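Agmatine ureohydrolase (Thermoplasma volcanium GSS1, PDB 3PZL) probably hydrolyses agmatine to putrescine and urea, as a binuclear manganese enzyme of the arginase family. Local coordinates at residues P135-L140 / S221-I226. Numbering follows the deposited sequence.
Sequences PKDVDL and SRRVYI
Val138 lies over one face of the Arg223 guanidinium, its CG2 methyl offset toward the rim, while the Asp137 carboxylate meets the same group at its edge, the two planes nearly coplanar at 29°. NH1 of Arg223 forms a salt bridge with OD2 of Asp137; Asp137 OD2 sits too close to a neighbouring atom in the model, so its position, and the length of this bond, are doubtful. A bend at chi3 (89°) swings the end of the arginine chain toward the aspartate. The Tyr225 ring runs alongside Leu140, both side chains pointing the same way, with Leu140 CD1 3.6 Å from Tyr225 CD1 in an oblique approach. The Tyr225 hydroxyl is hydrogen-bonded to Asp269. Val138 CG1 packs against Tyr225 CB at 4.1 Å, joining these side chains on one face of the sheet. Asp139 and Val224 point to the other face. There the Asp139 carboxylate accepts a hydrogen bond from Ser221, OG to OD1 2.7 Å, on the anti side and 31° out of its plane. With an alanine here in place of Asp139, the Ser221 hydroxyl would probably lose this acceptor, and the first residue after helix 202-220 its side-chain tie to the strand. Between the backbones, Asp139 N donates to Arg223 O (2.9 Å, nearly straight), and Tyr225 N donates to Asp139 O at 2.8 Å. Asp139 thus uses both its N-H and its carbonyl toward the neighbouring strand, the alternating pattern of parallel pairing. Strands 138-143 and 223-229 are neighbouring interior strands of the eight-stranded parallel sheet of the arginase α/β fold, and run on toward the manganese ligands Asp144 and Asp229, respectively.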
loop_
_atom_site.group_PDB
_atom_site.type_symbol
_atom_site.label_atom_id
_atom_site.label_comp_id
_atom_site.label_asym_id
_atom_site.label_seq_id
_atom_site.Cartn_x
_atom_site.Cartn_y
_atom_site.Cartn_z
ATOM N N PRO B 135 41.665 14.643 3.101
ATOM C CA PRO B 135 42.861 15.491 2.956
ATOM C C PRO B 135 42.523 16.991 2.790
ATOM O O PRO B 135 41.365 17.352 2.558
ATOM C CB PRO B 135 43.518 14.938 1.684
ATOM C CG PRO B 135 43.016 13.541 1.549
ATOM C CD PRO B 135 41.625 13.554 2.104
ATOM N N LYS B 136 43.527 17.860 2.912
ATOM C CA LYS B 136 43.313 19.318 2.842
ATOM C C LYS B 136 42.845 19.868 1.481
ATOM O O LYS B 136 42.239 20.941 1.409
ATOM C CB LYS B 136 44.581 20.056 3.265
ATOM C CG LYS B 136 44.745 20.255 4.771
ATOM C CD LYS B 136 46.064 21.005 5.091
ATOM C CE LYS B 136 46.136 21.382 6.563
ATOM N NZ LYS B 136 44.948 22.215 6.954
ATOM N N ASP B 137 43.138 19.150 0.406
ATOM C CA ASP B 137 42.806 19.637 -0.934
ATOM C C ASP B 137 41.377 19.310 -1.355
ATOM O O ASP B 137 40.825 19.987 -2.222
ATOM C CB ASP B 137 43.806 19.117 -1.980
ATOM C CG ASP B 137 43.954 17.596 -1.954
ATOM O OD1 ASP B 137 44.099 17.021 -0.851
ATOM O OD2 ASP B 137 43.943 16.970 -3.037
ATOM N N VAL B 138 40.799 18.274 -0.739
ATOM C CA VAL B 138 39.471 17.779 -1.074
ATOM C C VAL B 138 38.405 18.771 -0.596
ATOM O O VAL B 138 38.435 19.199 0.539
ATOM C CB VAL B 138 39.219 16.362 -0.439
ATOM C CG1 VAL B 138 37.814 15.862 -0.742
ATOM C CG2 VAL B 138 40.228 15.348 -0.933
ATOM N N ASP B 139 37.470 19.130 -1.470
ATOM C CA ASP B 139 36.297 19.915 -1.078
ATOM C C ASP B 139 35.053 19.024 -1.067
ATOM O O ASP B 139 35.030 17.963 -1.700
ATOM C CB ASP B 139 36.078 21.073 -2.045
ATOM C CG ASP B 139 37.121 22.190 -1.884
ATOM O OD1 ASP B 139 37.061 23.184 -2.653
ATOM O OD2 ASP B 139 37.993 22.109 -0.982
ATOM N N LEU B 140 34.024 19.465 -0.343
ATOM C CA LEU B 140 32.815 18.692 -0.141
ATOM C C LEU B 140 31.664 19.286 -0.939
ATOM O O LEU B 140 31.382 20.478 -0.820
ATOM C CB LEU B 140 32.461 18.661 1.345
ATOM C CG LEU B 140 31.187 17.906 1.787
ATOM C CD1 LEU B 140 31.307 16.420 1.600
ATOM C CD2 LEU B 140 30.859 18.211 3.224
ATOM N N SER B 221 38.033 23.665 -6.858
ATOM C CA SER B 221 38.512 22.482 -6.143
ATOM C C SER B 221 39.361 21.560 -7.001
ATOM O O SER B 221 39.084 21.341 -8.176
ATOM C CB SER B 221 37.304 21.694 -5.677
ATOM O OG SER B 221 36.277 22.561 -5.198
ATOM N N ARG B 222 40.385 20.985 -6.402
ATOM C CA ARG B 222 41.220 20.050 -7.129
ATOM C C ARG B 222 40.638 18.657 -7.025
ATOM O O ARG B 222 40.632 17.901 -7.980
ATOM C CB ARG B 222 42.645 20.075 -6.588
ATOM C CG ARG B 222 43.282 21.452 -6.647
ATOM C CD ARG B 222 44.675 21.420 -6.109
ATOM N NE ARG B 222 45.271 22.751 -6.101
ATOM C CZ ARG B 222 46.531 22.999 -6.436
ATOM N NH1 ARG B 222 47.321 22.011 -6.841
ATOM N NH2 ARG B 222 46.984 24.241 -6.415
ATOM N N ARG B 223 40.156 18.313 -5.846
ATOM C CA ARG B 223 39.456 17.057 -5.644
ATOM C C ARG B 223 38.129 17.285 -4.907
ATOM O O ARG B 223 37.938 18.329 -4.255
ATOM C CB ARG B 223 40.362 16.074 -4.896
ATOM C CG ARG B 223 41.479 15.515 -5.778
ATOM C CD ARG B 223 42.669 15.191 -4.939
ATOM N NE ARG B 223 42.661 13.836 -4.398
ATOM C CZ ARG B 223 43.225 13.498 -3.237
ATOM N NH1 ARG B 223 43.811 14.429 -2.483
ATOM N NH2 ARG B 223 43.186 12.229 -2.812
ATOM N N VAL B 224 37.200 16.338 -5.022
ATOM C CA VAL B 224 35.987 16.428 -4.213
ATOM C C VAL B 224 35.527 15.126 -3.571
ATOM O O VAL B 224 35.987 14.018 -3.902
ATOM C CB VAL B 224 34.833 17.071 -4.965
ATOM C CG1 VAL B 224 35.200 18.485 -5.385
ATOM C CG2 VAL B 224 34.407 16.229 -6.172
ATOM N N TYR B 225 34.632 15.291 -2.605
ATOM C CA TYR B 225 33.844 14.201 -2.081
ATOM C C TYR B 225 32.402 14.626 -2.338
ATOM O O TYR B 225 32.036 15.790 -2.088
ATOM C CB TYR B 225 34.132 13.975 -0.583
ATOM C CG TYR B 225 33.306 12.856 0.014
ATOM C CD1 TYR B 225 32.006 13.093 0.451
ATOM C CD2 TYR B 225 33.822 11.561 0.131
ATOM C CE1 TYR B 225 31.231 12.069 0.985
ATOM C CE2 TYR B 225 33.053 10.520 0.669
ATOM C CZ TYR B 225 31.759 10.781 1.097
ATOM O OH TYR B 225 30.947 9.801 1.627
ATOM N N ILE B 226 31.596 13.696 -2.855
ATOM C CA ILE B 226 30.213 14.003 -3.208
ATOM C C ILE B 226 29.255 13.285 -2.291
ATOM O O ILE B 226 29.238 12.061 -2.226
ATOM C CB ILE B 226 29.866 13.625 -4.653
ATOM C CG1 ILE B 226 30.953 14.104 -5.609
ATOM C CG2 ILE B 226 28.506 14.213 -5.017
ATOM C CD1 ILE B 226 30.716 13.761 -7.042
#